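Local coordinates for EAL/GGDEF domain protein (Methylococcus capsulatus, PDB 3ICL) that is of unknown function but contains a GGDEF domain, an alpha/beta fold of the nucleotide cyclase clan built round a central mixed beta sheet, at residues V32-D37 / I123-S128; N94-A99 / N155-F160; D70-A75 / I84-A89; A59-I64 / D80-L85. The protein carries 1 engineered substitution. One frame throughout, in Å; residues are numbered along the deposited sequence.

In the fold
Of the contacting segments, 32-37 on strand 32-38 comes first along the chain, and it waits until 123-128 for the partner of interaction 1, which closes the longest of the four loops. Interactions 4 and 3 both open and close within that loop: 59-64, on helix 50-67, packs on strand 81-86, and 70-75 then pairs with the later part of the same strand, the two contacts sharing Ile84 and Leu85. Interaction 2 opens at 94-99, still inside the loop, but closes at 155-160, so it crosses interaction 1. Together they tie the central sheet to helices 50-67 and 96-106, with strands 73-77 and 156-159 at its margins.

Interaction 1: V32-D37 / I123-S128; sequences VLLFLD and IGIAVS
Leu34 and Ile125 stand shoulder to shoulder and point the same way, Leu34 CG lying 3.7 Å from Ile125 CG1. That leucine also leans on its other neighbour: its CG is 3.9 Å from Ile123 CG2, a branch that comes in at a slant. Val32 CG1, held anti to its own backbone N (chi1 179°), reaches diagonally to Ile125 CG2 at 3.6 Å, while its second methyl runs alongside Val127. Farther down the same face, Leu36 CD1 meets Ile123 CD1 at 4.0 Å, again aslant, and the row of aliphatic branches is complete. On the reverse face Leu33 pairs with Ala126 and Phe35 with Gly124, where the glycine offers no side chain and the phenyl group leads away from the neighbouring strand to helix 135-152. Both of these are hydrogen-bonded pairs. Leu33 N gives a nearly straight bond to Ala126 O (3.0 Å, 175°), and Phe35 N binds Gly124 O at 2.9 Å; each is returned by a bond in the other direction. Here, then, are two adjacent antiparallel strands at the heart of the GGDEF-domain sheet, with a helix-covered hydrophobic layer behind Leu33 and Phe35.

Interaction 2: N94-A99 / N155-F160; sequences NGALVA and NNYQFF
Ala96 CB is the bump in this contact, and two aromatic rings make the hollow it fills. It lies 3.6 Å from Tyr157 OH and 4.0 Å from Phe159 CZ, so the methyl group wedges between the outer ends of two side chains that rise from the same side of strand 156-159. To Phe159 it comes at the ring edge, near the ring plane. One helical turn on, Ala99 CB settles over a face of Tyr157: it is 4.2 Å from the ring centroid and 23° off the normal, a CH-pi contact shifted toward the rim, with CD2 its nearest ring atom at 3.9 Å. With the tyrosine CG between the backbone N and the carbonyl carbon (chi1 73°), the ring lies over beneath the helix and turns that face to it. Its hydroxyl group is tied to Gln100 NE2, which fixes the far end of the ring. Phe159 differs, its CG anti to the carbonyl carbon and beside the backbone N, and its edge faces the residue leading into the helix: Asn94 O is 3.1 Å from Phe159 CE2, and Asn94 CB packs on the same carbon at 3.8 Å. Gly95 then occupies the N-cap position, its O receiving Ala99 N at 2.9 Å. The small alanines thus let the start of helix 96-106 lie low over strand 156-159, beside Ile123 and Ile125 of strand 121-127, while Gln158, on the strand's other face, packs against helix 135-152.

Interaction 3: D70-A75 / I84-A89; sequences DGDTVA and ILLNGA
Thr73 and Leu85 form the hydrogen-bonded pair that zips up one end of an antiparallel beta hairpin, strand 73-77 against strand 81-86. Leu85 N gives a short, almost straight bond to Thr73 O (2.8 Å, 174°), whereas the return bond, Thr73 N to Leu85 O, is longer at 3.2 Å and arrives on a carbonyl lone pair. Thr73 OG1 is hydrogen-bonded to Arg16 NH1 of helix 10-23. Beyond the pair, a side chain takes over from the backbone: Asn87 N donates to Asp72 OD1 at 2.9 Å, meeting the oxygen from above the carboxylate plane rather than within it. The other carboxylate oxygen, OD2, is held in a salt bridge with Arg69 NE. Arg69 also reaches across to Gly88 O, so this one guanidinium group probably steadies the aspartate and the turn together. That turn is an inverse gamma turn centred on Asn87 and closed by Gly88 N to Leu86 O at 2.9 Å. The far edge of strand 81-86 is satisfied too, Ile84 and Leu86 bonding to Leu34 and Val32. On the apolar side Val74 and Ile84 run alongside each other toward helix 50-67. Leu86 CD2 slants in to lie 3.4 Å from Asp72 OD2.

Interaction 4: A59-I64 / D80-L85; sequences ATAERI and DKFTIL. Engineered in segment 80-85: Lys81 (natural residue Glu). With SO4 (sulfate ion), chain C.
Lys81 NZ is gripped from several directions: it binds Asp80 OD1 in a salt bridge at 2.7 Å, sulfate O1 at 2.8 Å, and, more weakly, sulfate O2 and Gly78 O. This lysine is an engineered replacement for glutamate within the signature Gly-Gly-Asp-Glu-Phe sequence, at the start of strand 81-86. Bends at chi2 and chi3 (74° and 68°) fold its chain back so that the ammonium group reaches the aspartate, and Tyr147 and Lys150 help to hold the sulfate, probably a relic of crystallisation. The next residue of the signature, Phe82, faces the opposite side of the sheet and is covered by helix 50-67, which runs nearly along the strand, 21° between their directions. Ile64 CD1 sits over one face of the phenyl ring, 3.8 Å from Phe82 CG and displaced toward the rim, in a CH-pi contact. Ala61 CB approaches Phe82 CE1 at 3.9 Å, and Thr60 CG2 comes equally near to CE2. Thr60 OG1 is hydrogen-bonded to Leu56 O within the helix, and its methyl group, anti to the backbone N, meets the ring. Ile64 uses both branches, and its CG2 lies 3.8 Å from Ile84 CD1, farther along the strand.

Interaction 1: V32-D37 / I123-S128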
loop_
_atom_site.group_PDB
_atom_site.type_symbol
_atom_site.label_atom_id
_atom_site.label_comp_id
_atom_site.label_asym_id
_atom_site.label_seq_id
_atom_site.Cartn_x
_atom_site.Cartn_y
_atom_site.Cartn_z
ATOM N N VAL A 32 -0.202 -11.077 4.060
ATOM C CA VAL A 32 -0.987 -9.914 4.429
ATOM C C VAL A 32 -0.930 -8.921 3.283
ATOM O O VAL A 32 0.125 -8.703 2.683
ATOM C CB VAL A 32 -0.465 -9.244 5.710
ATOM C CG1 VAL A 32 -1.315 -8.012 6.033
ATOM C CG2 VAL A 32 -0.505 -10.235 6.863
ATOM N N LEU A 33 -2.077 -8.326 2.987
ATOM C CA LEU A 33 -2.186 -7.369 1.903
ATOM C C LEU A 33 -2.590 -6.001 2.437
ATOM O O LEU A 33 -3.552 -5.879 3.198
ATOM C CB LEU A 33 -3.237 -7.862 0.913
ATOM C CG LEU A 33 -3.084 -7.596 -0.580
ATOM C CD1 LEU A 33 -1.746 -8.123 -1.091
ATOM C CD2 LEU A 33 -4.232 -8.291 -1.289
ATOM N N LEU A 34 -1.831 -4.980 2.061
ATOM C CA LEU A 34 -2.140 -3.613 2.454
ATOM C C LEU A 34 -2.521 -2.889 1.170
ATOM O O LEU A 34 -1.874 -3.062 0.141
ATOM C CB LEU A 34 -0.929 -2.926 3.102
ATOM C CG LEU A 34 -0.706 -3.126 4.610
ATOM C CD1 LEU A 34 -0.653 -4.602 4.946
ATOM C CD2 LEU A 34 0.577 -2.428 5.030
ATOM N N PHE A 35 -3.589 -2.103 1.229
ATOM C CA PHE A 35 -4.052 -1.341 0.076
ATOM C C PHE A 35 -3.954 0.108 0.541
ATOM O O PHE A 35 -4.718 0.545 1.397
ATOM C CB PHE A 35 -5.506 -1.710 -0.254
ATOM C CG PHE A 35 -5.806 -1.767 -1.732
ATOM C CD1 PHE A 35 -5.587 -0.659 -2.551
ATOM C CD2 PHE A 35 -6.341 -2.923 -2.301
ATOM C CE1 PHE A 35 -5.900 -0.700 -3.916
ATOM C CE2 PHE A 35 -6.659 -2.976 -3.667
ATOM C CZ PHE A 35 -6.439 -1.863 -4.473
ATOM N N LEU A 36 -3.002 0.843 -0.019
ATOM C CA LEU A 36 -2.769 2.224 0.375
ATOM C C LEU A 36 -3.330 3.237 -0.607
ATOM O O LEU A 36 -3.237 3.070 -1.822
ATOM C CB LEU A 36 -1.267 2.440 0.561
ATOM C CG LEU A 36 -0.744 3.787 1.056
ATOM C CD1 LEU A 36 0.615 3.564 1.709
ATOM C CD2 LEU A 36 -0.640 4.771 -0.091
ATOM N N ASP A 37 -3.903 4.301 -0.060
ATOM C CA ASP A 37 -4.498 5.351 -0.871
ATOM C C ASP A 37 -3.853 6.680 -0.519
ATOM O O ASP A 37 -3.722 7.017 0.661
ATOM C CB ASP A 37 -5.996 5.438 -0.568
ATOM C CG ASP A 37 -6.737 6.366 -1.500
ATOM O OD1 ASP A 37 -6.096 7.187 -2.192
ATOM O OD2 ASP A 37 -7.982 6.277 -1.531
ATOM N N ILE A 123 -4.887 3.374 4.851
ATOM C CA ILE A 123 -4.514 2.001 4.557
ATOM C C ILE A 123 -5.524 0.961 5.031
ATOM O O ILE A 123 -5.972 0.985 6.179
ATOM C CB ILE A 123 -3.156 1.659 5.204
ATOM C CG1 ILE A 123 -2.080 2.633 4.708
ATOM C CG2 ILE A 123 -2.780 0.215 4.878
ATOM C CD1 ILE A 123 -0.720 2.433 5.355
ATOM N N GLY A 124 -5.869 0.044 4.134
ATOM C CA GLY A 124 -6.783 -1.031 4.483
ATOM C C GLY A 124 -5.958 -2.303 4.570
ATOM O O GLY A 124 -5.065 -2.511 3.744
ATOM N N ILE A 125 -6.264 -3.133 5.440
ATOM C CA ILE A 125 -5.430 -4.323 5.583
ATOM C C ILE A 125 -6.218 -5.627 5.524
ATOM O O ILE A 125 -7.288 -5.756 6.128
ATOM C CB ILE A 125 -4.625 -4.333 6.918
ATOM C CG1 ILE A 125 -3.587 -3.206 6.952
ATOM C CG2 ILE A 125 -3.888 -5.658 7.058
ATOM C CD1 ILE A 125 -2.952 -2.986 8.306
ATOM N N ALA A 126 -5.837 -6.646 4.905
ATOM C CA ALA A 126 -6.550 -7.914 4.795
ATOM C C ALA A 126 -5.561 -9.030 5.097
ATOM O O ALA A 126 -4.495 -9.103 4.491
ATOM C CB ALA A 126 -7.123 -8.082 3.400
ATOM N N VAL A 127 -5.922 -9.896 6.038
ATOM C CA VAL A 127 -5.062 -11.005 6.439
ATOM C C VAL A 127 -5.602 -12.339 5.929
ATOM O O VAL A 127 -6.777 -12.649 6.107
ATOM C CB VAL A 127 -4.949 -11.092 7.983
ATOM C CG1 VAL A 127 -3.908 -12.133 8.377
ATOM C CG2 VAL A 127 -4.597 -9.727 8.558
ATOM N N SER A 128 -4.740 -13.124 5.294
ATOM C CA SER A 128 -5.145 -14.432 4.792
ATOM C C SER A 128 -5.005 -15.422 5.942
ATOM O O SER A 128 -4.028 -15.366 6.690
ATOM C CB SER A 128 -4.243 -14.870 3.635
ATOM O OG SER A 128 -4.673 -16.115 3.106
#

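Interaction 2: N94-A99 / N155-F160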
loop_
_atom_site.group_PDB
_atom_site.type_symbol
_atom_site.label_atom_id
_atom_site.label_comp_id
_atom_site.label_asym_id
_atom_site.label_seq_id
_atom_site.Cartn_x
_atom_site.Cartn_y
_atom_site.Cartn_z
ATOM N N ASN A 94 0.344 -9.080 12.030
ATOM C CA ASN A 94 -0.532 -9.133 10.863
ATOM C C ASN A 94 -0.429 -7.880 10.006
ATOM O O ASN A 94 -1.443 -7.363 9.518
ATOM C CB ASN A 94 -1.980 -9.340 11.309
ATOM C CG ASN A 94 -2.147 -10.580 12.158
ATOM O OD1 ASN A 94 -2.484 -10.502 13.341
ATOM N ND2 ASN A 94 -1.897 -11.737 11.558
ATOM N N GLY A 95 0.799 -7.394 9.836
ATOM C CA GLY A 95 1.035 -6.214 9.028
ATOM C C GLY A 95 0.846 -4.864 9.695
ATOM O O GLY A 95 1.213 -3.850 9.115
ATOM N N ALA A 96 0.286 -4.827 10.902
ATOM C CA ALA A 96 0.061 -3.551 11.574
ATOM C C ALA A 96 1.344 -2.747 11.773
ATOM O O ALA A 96 1.350 -1.523 11.613
ATOM C CB ALA A 96 -0.631 -3.777 12.919
ATOM N N LEU A 97 2.432 -3.427 12.122
ATOM C CA LEU A 97 3.699 -2.735 12.332
ATOM C C LEU A 97 4.267 -2.224 11.012
ATOM O O LEU A 97 5.016 -1.252 10.993
ATOM C CB LEU A 97 4.714 -3.656 13.023
ATOM C CG LEU A 97 4.330 -4.105 14.437
ATOM C CD1 LEU A 97 5.468 -4.915 15.053
ATOM C CD2 LEU A 97 4.023 -2.879 15.299
ATOM N N VAL A 98 3.908 -2.873 9.907
ATOM C CA VAL A 98 4.389 -2.439 8.598
ATOM C C VAL A 98 3.582 -1.209 8.188
ATOM O O VAL A 98 4.133 -0.241 7.685
ATOM C CB VAL A 98 4.245 -3.559 7.533
ATOM C CG1 VAL A 98 4.622 -3.027 6.163
ATOM C CG2 VAL A 98 5.144 -4.726 7.886
ATOM N N ALA A 99 2.275 -1.242 8.428
ATOM C CA ALA A 99 1.416 -0.117 8.111
ATOM C C ALA A 99 1.863 1.124 8.902
ATOM O O ALA A 99 1.814 2.249 8.397
ATOM C CB ALA A 99 -0.032 -0.462 8.457
ATOM N N ASN A 155 -4.404 9.490 7.449
ATOM C CA ASN A 155 -3.161 9.001 8.040
ATOM C C ASN A 155 -3.464 7.888 9.028
ATOM O O ASN A 155 -2.940 7.841 10.141
ATOM C CB ASN A 155 -2.410 10.153 8.702
ATOM C CG ASN A 155 -2.102 11.264 7.719
ATOM O OD1 ASN A 155 -1.779 11.000 6.560
ATOM N ND2 ASN A 155 -2.201 12.511 8.172
ATOM N N ASN A 156 -4.304 6.966 8.574
ATOM C CA ASN A 156 -4.757 5.855 9.397
ATOM C C ASN A 156 -4.779 4.537 8.647
ATOM O O ASN A 156 -4.562 4.480 7.437
ATOM C CB ASN A 156 -6.169 6.155 9.885
ATOM C CG ASN A 156 -7.128 6.455 8.735
ATOM O OD1 ASN A 156 -6.701 6.722 7.610
ATOM N ND2 ASN A 156 -8.424 6.428 9.019
ATOM N N TYR A 157 -5.058 3.472 9.383
ATOM C CA TYR A 157 -5.153 2.155 8.793
ATOM C C TYR A 157 -6.196 1.371 9.567
ATOM O O TYR A 157 -6.537 1.717 10.696
ATOM C CB TYR A 157 -3.798 1.429 8.836
ATOM C CG TYR A 157 -3.344 0.915 10.198
ATOM C CD1 TYR A 157 -3.877 -0.255 10.748
ATOM C CD2 TYR A 157 -2.347 1.578 10.916
ATOM C CE1 TYR A 157 -3.420 -0.754 11.976
ATOM C CE2 TYR A 157 -1.887 1.090 12.142
ATOM C CZ TYR A 157 -2.426 -0.075 12.663
ATOM O OH TYR A 157 -1.953 -0.558 13.863
ATOM N N GLN A 158 -6.732 0.337 8.941
ATOM C CA GLN A 158 -7.692 -0.512 9.619
ATOM C C GLN A 158 -7.794 -1.851 8.912
ATOM O O GLN A 158 -7.608 -1.947 7.692
ATOM C CB GLN A 158 -9.061 0.170 9.713
ATOM C CG GLN A 158 -9.893 0.170 8.465
ATOM C CD GLN A 158 -11.287 0.703 8.738
ATOM O OE1 GLN A 158 -11.454 1.857 9.131
ATOM N NE2 GLN A 158 -12.294 -0.140 8.544
ATOM N N PHE A 159 -8.052 -2.894 9.692
ATOM C CA PHE A 159 -8.179 -4.241 9.151
ATOM C C PHE A 159 -9.593 -4.464 8.648
ATOM O O PHE A 159 -10.537 -3.864 9.154
ATOM C CB PHE A 159 -7.897 -5.296 10.218
ATOM C CG PHE A 159 -6.461 -5.395 10.622
ATOM C CD1 PHE A 159 -5.937 -4.560 11.602
ATOM C CD2 PHE A 159 -5.635 -6.361 10.048
ATOM C CE1 PHE A 159 -4.610 -4.687 12.014
ATOM C CE2 PHE A 159 -4.307 -6.496 10.451
ATOM C CZ PHE A 159 -3.794 -5.657 11.437
ATOM N N PHE A 160 -9.733 -5.335 7.658
ATOM C CA PHE A 160 -11.043 -5.663 7.128
ATOM C C PHE A 160 -11.827 -6.373 8.235
ATOM O O PHE A 160 -11.257 -7.162 8.988
ATOM C CB PHE A 160 -10.902 -6.594 5.917
ATOM C CG PHE A 160 -12.218 -7.098 5.381
ATOM C CD1 PHE A 160 -12.626 -8.410 5.617
ATOM C CD2 PHE A 160 -13.061 -6.253 4.669
ATOM C CE1 PHE A 160 -13.854 -8.871 5.153
ATOM C CE2 PHE A 160 -14.292 -6.703 4.202
ATOM C CZ PHE A 160 -14.690 -8.018 4.445
#

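Interaction 3: D70-A75 / I84-A89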
loop_
_atom_site.group_PDB
_atom_site.type_symbol
_atom_site.label_atom_id
_atom_site.label_comp_id
_atom_site.label_asym_id
_atom_site.label_seq_id
_atom_site.Cartn_x
_atom_site.Cartn_y
_atom_site.Cartn_z
ATOM N N ASP A 70 12.415 -6.836 2.880
ATOM C CA ASP A 70 13.008 -7.331 1.648
ATOM C C ASP A 70 12.213 -8.593 1.328
ATOM O O ASP A 70 11.984 -9.424 2.205
ATOM C CB ASP A 70 14.485 -7.665 1.865
ATOM C CG ASP A 70 15.193 -8.048 0.579
ATOM O OD1 ASP A 70 15.229 -7.214 -0.351
ATOM O OD2 ASP A 70 15.707 -9.182 0.498
ATOM N N GLY A 71 11.771 -8.730 0.084
ATOM C CA GLY A 71 10.981 -9.897 -0.272
ATOM C C GLY A 71 9.519 -9.527 -0.476
ATOM O O GLY A 71 8.765 -10.280 -1.094
ATOM N N ASP A 72 9.108 -8.377 0.053
ATOM C CA ASP A 72 7.728 -7.926 -0.119
ATOM C C ASP A 72 7.615 -7.246 -1.483
ATOM O O ASP A 72 8.619 -6.818 -2.052
ATOM C CB ASP A 72 7.330 -6.929 0.977
ATOM C CG ASP A 72 7.270 -7.563 2.358
ATOM O OD1 ASP A 72 7.161 -8.806 2.448
ATOM O OD2 ASP A 72 7.312 -6.810 3.354
ATOM N N THR A 73 6.394 -7.139 -2.004
ATOM C CA THR A 73 6.182 -6.511 -3.302
ATOM C C THR A 73 5.203 -5.347 -3.206
ATOM O O THR A 73 4.209 -5.417 -2.481
ATOM C CB THR A 73 5.640 -7.529 -4.330
ATOM O OG1 THR A 73 6.548 -8.630 -4.428
ATOM C CG2 THR A 73 5.502 -6.887 -5.706
ATOM N N VAL A 74 5.500 -4.277 -3.935
ATOM C CA VAL A 74 4.658 -3.086 -3.962
ATOM C C VAL A 74 4.349 -2.764 -5.420
ATOM O O VAL A 74 5.229 -2.846 -6.273
ATOM C CB VAL A 74 5.386 -1.877 -3.325
ATOM C CG1 VAL A 74 4.486 -0.662 -3.337
ATOM C CG2 VAL A 74 5.823 -2.213 -1.909
ATOM N N ALA A 75 3.102 -2.413 -5.710
ATOM C CA ALA A 75 2.704 -2.080 -7.078
ATOM C C ALA A 75 1.596 -1.030 -7.064
ATOM O O ALA A 75 0.731 -1.040 -6.195
ATOM C CB ALA A 75 2.239 -3.333 -7.808
ATOM N N ILE A 84 0.213 -3.515 -1.468
ATOM C CA ILE A 84 1.407 -3.970 -0.783
ATOM C C ILE A 84 1.265 -5.404 -0.285
ATOM O O ILE A 84 0.387 -5.713 0.517
ATOM C CB ILE A 84 1.689 -3.015 0.394
ATOM C CG1 ILE A 84 1.922 -1.610 -0.168
ATOM C CG2 ILE A 84 2.859 -3.515 1.225
ATOM C CD1 ILE A 84 1.603 -0.490 0.799
ATOM N N LEU A 85 2.139 -6.273 -0.769
ATOM C CA LEU A 85 2.131 -7.675 -0.381
ATOM C C LEU A 85 3.199 -7.977 0.657
ATOM O O LEU A 85 4.385 -7.756 0.418
ATOM C CB LEU A 85 2.362 -8.560 -1.613
ATOM C CG LEU A 85 2.807 -10.012 -1.402
ATOM C CD1 LEU A 85 1.797 -10.777 -0.547
ATOM C CD2 LEU A 85 2.969 -10.676 -2.765
ATOM N N LEU A 86 2.770 -8.465 1.817
ATOM C CA LEU A 86 3.702 -8.845 2.868
ATOM C C LEU A 86 3.845 -10.360 2.727
ATOM O O LEU A 86 2.950 -11.126 3.079
ATOM C CB LEU A 86 3.156 -8.459 4.246
ATOM C CG LEU A 86 2.857 -6.963 4.412
ATOM C CD1 LEU A 86 2.511 -6.688 5.860
ATOM C CD2 LEU A 86 4.059 -6.118 3.992
ATOM N N ASN A 87 4.984 -10.770 2.188
ATOM C CA ASN A 87 5.279 -12.173 1.912
ATOM C C ASN A 87 5.678 -12.946 3.169
ATOM O O ASN A 87 6.844 -13.308 3.341
ATOM C CB ASN A 87 6.390 -12.215 0.856
ATOM C CG ASN A 87 6.606 -13.594 0.280
ATOM O OD1 ASN A 87 5.737 -14.461 0.361
ATOM N ND2 ASN A 87 7.768 -13.797 -0.330
ATOM N N GLY A 88 4.694 -13.213 4.027
ATOM C CA GLY A 88 4.954 -13.896 5.282
ATOM C C GLY A 88 5.163 -12.785 6.293
ATOM O O GLY A 88 6.264 -12.253 6.420
ATOM N N ALA A 89 4.104 -12.433 7.017
ATOM C CA ALA A 89 4.152 -11.327 7.969
ATOM C C ALA A 89 4.439 -11.662 9.427
ATOM O O ALA A 89 4.011 -10.935 10.323
ATOM C CB ALA A 89 2.854 -10.533 7.878
#

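Interaction 4: A59-I64 / D80-L85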
loop_
_atom_site.group_PDB
_atom_site.type_symbol
_atom_site.label_atom_id
_atom_site.label_comp_id
_atom_site.label_asym_id
_atom_site.label_seq_id
_atom_site.Cartn_x
_atom_site.Cartn_y
_atom_site.Cartn_z
ATOM N N ALA A 59 8.258 8.997 -5.489
ATOM C CA ALA A 59 8.892 9.186 -4.188
ATOM C C ALA A 59 8.094 8.443 -3.117
ATOM O O ALA A 59 8.651 7.986 -2.123
ATOM C CB ALA A 59 8.971 10.675 -3.849
ATOM N N THR A 60 6.787 8.333 -3.322
ATOM C CA THR A 60 5.919 7.635 -2.372
ATOM C C THR A 60 6.167 6.130 -2.468
ATOM O O THR A 60 6.248 5.434 -1.458
ATOM C CB THR A 60 4.430 7.935 -2.665
ATOM O OG1 THR A 60 4.186 9.337 -2.499
ATOM C CG2 THR A 60 3.528 7.156 -1.717
ATOM N N ALA A 61 6.300 5.644 -3.695
ATOM C CA ALA A 61 6.549 4.234 -3.952
ATOM C C ALA A 61 7.859 3.776 -3.326
ATOM O O ALA A 61 7.958 2.662 -2.811
ATOM C CB ALA A 61 6.582 3.984 -5.451
ATOM N N GLU A 62 8.874 4.634 -3.379
ATOM C CA GLU A 62 10.171 4.292 -2.815
ATOM C C GLU A 62 10.142 4.300 -1.296
ATOM O O GLU A 62 10.743 3.434 -0.660
ATOM C CB GLU A 62 11.243 5.254 -3.340
ATOM C CG GLU A 62 11.347 5.234 -4.856
ATOM C CD GLU A 62 12.235 6.334 -5.408
ATOM O OE1 GLU A 62 12.296 7.419 -4.791
ATOM O OE2 GLU A 62 12.854 6.120 -6.472
ATOM N N ARG A 63 9.446 5.268 -0.706
ATOM C CA ARG A 63 9.363 5.329 0.747
ATOM C C ARG A 63 8.589 4.127 1.268
ATOM O O ARG A 63 8.854 3.635 2.360
ATOM C CB ARG A 63 8.686 6.621 1.210
ATOM C CG ARG A 63 9.529 7.863 0.975
ATOM C CD ARG A 63 8.971 9.067 1.704
ATOM N NE ARG A 63 9.690 10.281 1.343
ATOM C CZ ARG A 63 9.377 11.494 1.786
ATOM N NH1 ARG A 63 8.358 11.655 2.617
ATOM N NH2 ARG A 63 10.066 12.549 1.381
ATOM N N ILE A 64 7.624 3.654 0.485
ATOM C CA ILE A 64 6.855 2.493 0.896
ATOM C C ILE A 64 7.783 1.285 0.929
ATOM O O ILE A 64 7.763 0.499 1.874
ATOM C CB ILE A 64 5.687 2.223 -0.067
ATOM C CG1 ILE A 64 4.650 3.343 0.059
ATOM C CG2 ILE A 64 5.060 0.874 0.246
ATOM C CD1 ILE A 64 3.466 3.221 -0.898
ATOM N N ASP A 80 -3.471 6.468 -8.094
ATOM C CA ASP A 80 -2.863 6.880 -6.837
ATOM C C ASP A 80 -2.999 5.928 -5.646
ATOM O O ASP A 80 -2.956 6.365 -4.498
ATOM C CB ASP A 80 -3.378 8.272 -6.450
ATOM C CG ASP A 80 -4.875 8.306 -6.238
ATOM O OD1 ASP A 80 -5.534 7.263 -6.430
ATOM O OD2 ASP A 80 -5.397 9.382 -5.880
ATOM N N LYS A 81 -3.161 4.636 -5.915
ATOM C CA LYS A 81 -3.247 3.641 -4.849
ATOM C C LYS A 81 -2.080 2.677 -5.028
ATOM O O LYS A 81 -1.487 2.598 -6.102
ATOM C CB LYS A 81 -4.562 2.863 -4.908
ATOM C CG LYS A 81 -5.690 3.433 -4.058
ATOM C CD LYS A 81 -6.295 4.689 -4.661
ATOM C CE LYS A 81 -7.049 4.379 -5.942
ATOM N NZ LYS A 81 -7.667 5.603 -6.510
ATOM N N PHE A 82 -1.743 1.960 -3.965
ATOM C CA PHE A 82 -0.649 0.997 -4.005
ATOM C C PHE A 82 -1.078 -0.292 -3.307
ATOM O O PHE A 82 -1.687 -0.251 -2.234
ATOM C CB PHE A 82 0.585 1.562 -3.290
ATOM C CG PHE A 82 1.203 2.749 -3.976
ATOM C CD1 PHE A 82 2.155 2.576 -4.974
ATOM C CD2 PHE A 82 0.830 4.043 -3.625
ATOM C CE1 PHE A 82 2.727 3.675 -5.614
ATOM C CE2 PHE A 82 1.399 5.148 -4.261
ATOM C CZ PHE A 82 2.346 4.961 -5.256
ATOM N N THR A 83 -0.787 -1.431 -3.925
ATOM C CA THR A 83 -1.106 -2.713 -3.308
ATOM C C THR A 83 0.211 -3.226 -2.758
ATOM O O THR A 83 1.198 -3.348 -3.481
ATOM C CB THR A 83 -1.672 -3.734 -4.304
ATOM O OG1 THR A 83 -0.823 -3.800 -5.452
ATOM C CG2 THR A 83 -3.096 -3.342 -4.713
ATOM N N ILE A 84 0.213 -3.515 -1.468
ATOM C CA ILE A 84 1.407 -3.970 -0.783
ATOM C C ILE A 84 1.265 -5.404 -0.285
ATOM O O ILE A 84 0.387 -5.713 0.517
ATOM C CB ILE A 84 1.689 -3.015 0.394
ATOM C CG1 ILE A 84 1.922 -1.610 -0.168
ATOM C CG2 ILE A 84 2.859 -3.515 1.225
ATOM C CD1 ILE A 84 1.603 -0.490 0.799
ATOM N N LEU A 85 2.139 -6.273 -0.769
ATOM C CA LEU A 85 2.131 -7.675 -0.381
ATOM C C LEU A 85 3.199 -7.977 0.657
ATOM O O LEU A 85 4.385 -7.756 0.418
ATOM C CB LEU A 85 2.362 -8.560 -1.613
ATOM C CG LEU A 85 2.807 -10.012 -1.402
ATOM C CD1 LEU A 85 1.797 -10.777 -0.547
ATOM C CD2 LEU A 85 2.969 -10.676 -2.765
HETATM S S SO4 C . -10.148 7.353 -4.792
HETATM O O1 SO4 C . -10.045 5.928 -5.161
HETATM O O2 SO4 C . -9.540 8.176 -5.857
HETATM O O3 SO4 C . -11.570 7.717 -4.634
HETATM O O4 SO4 C . -9.429 7.591 -3.523
#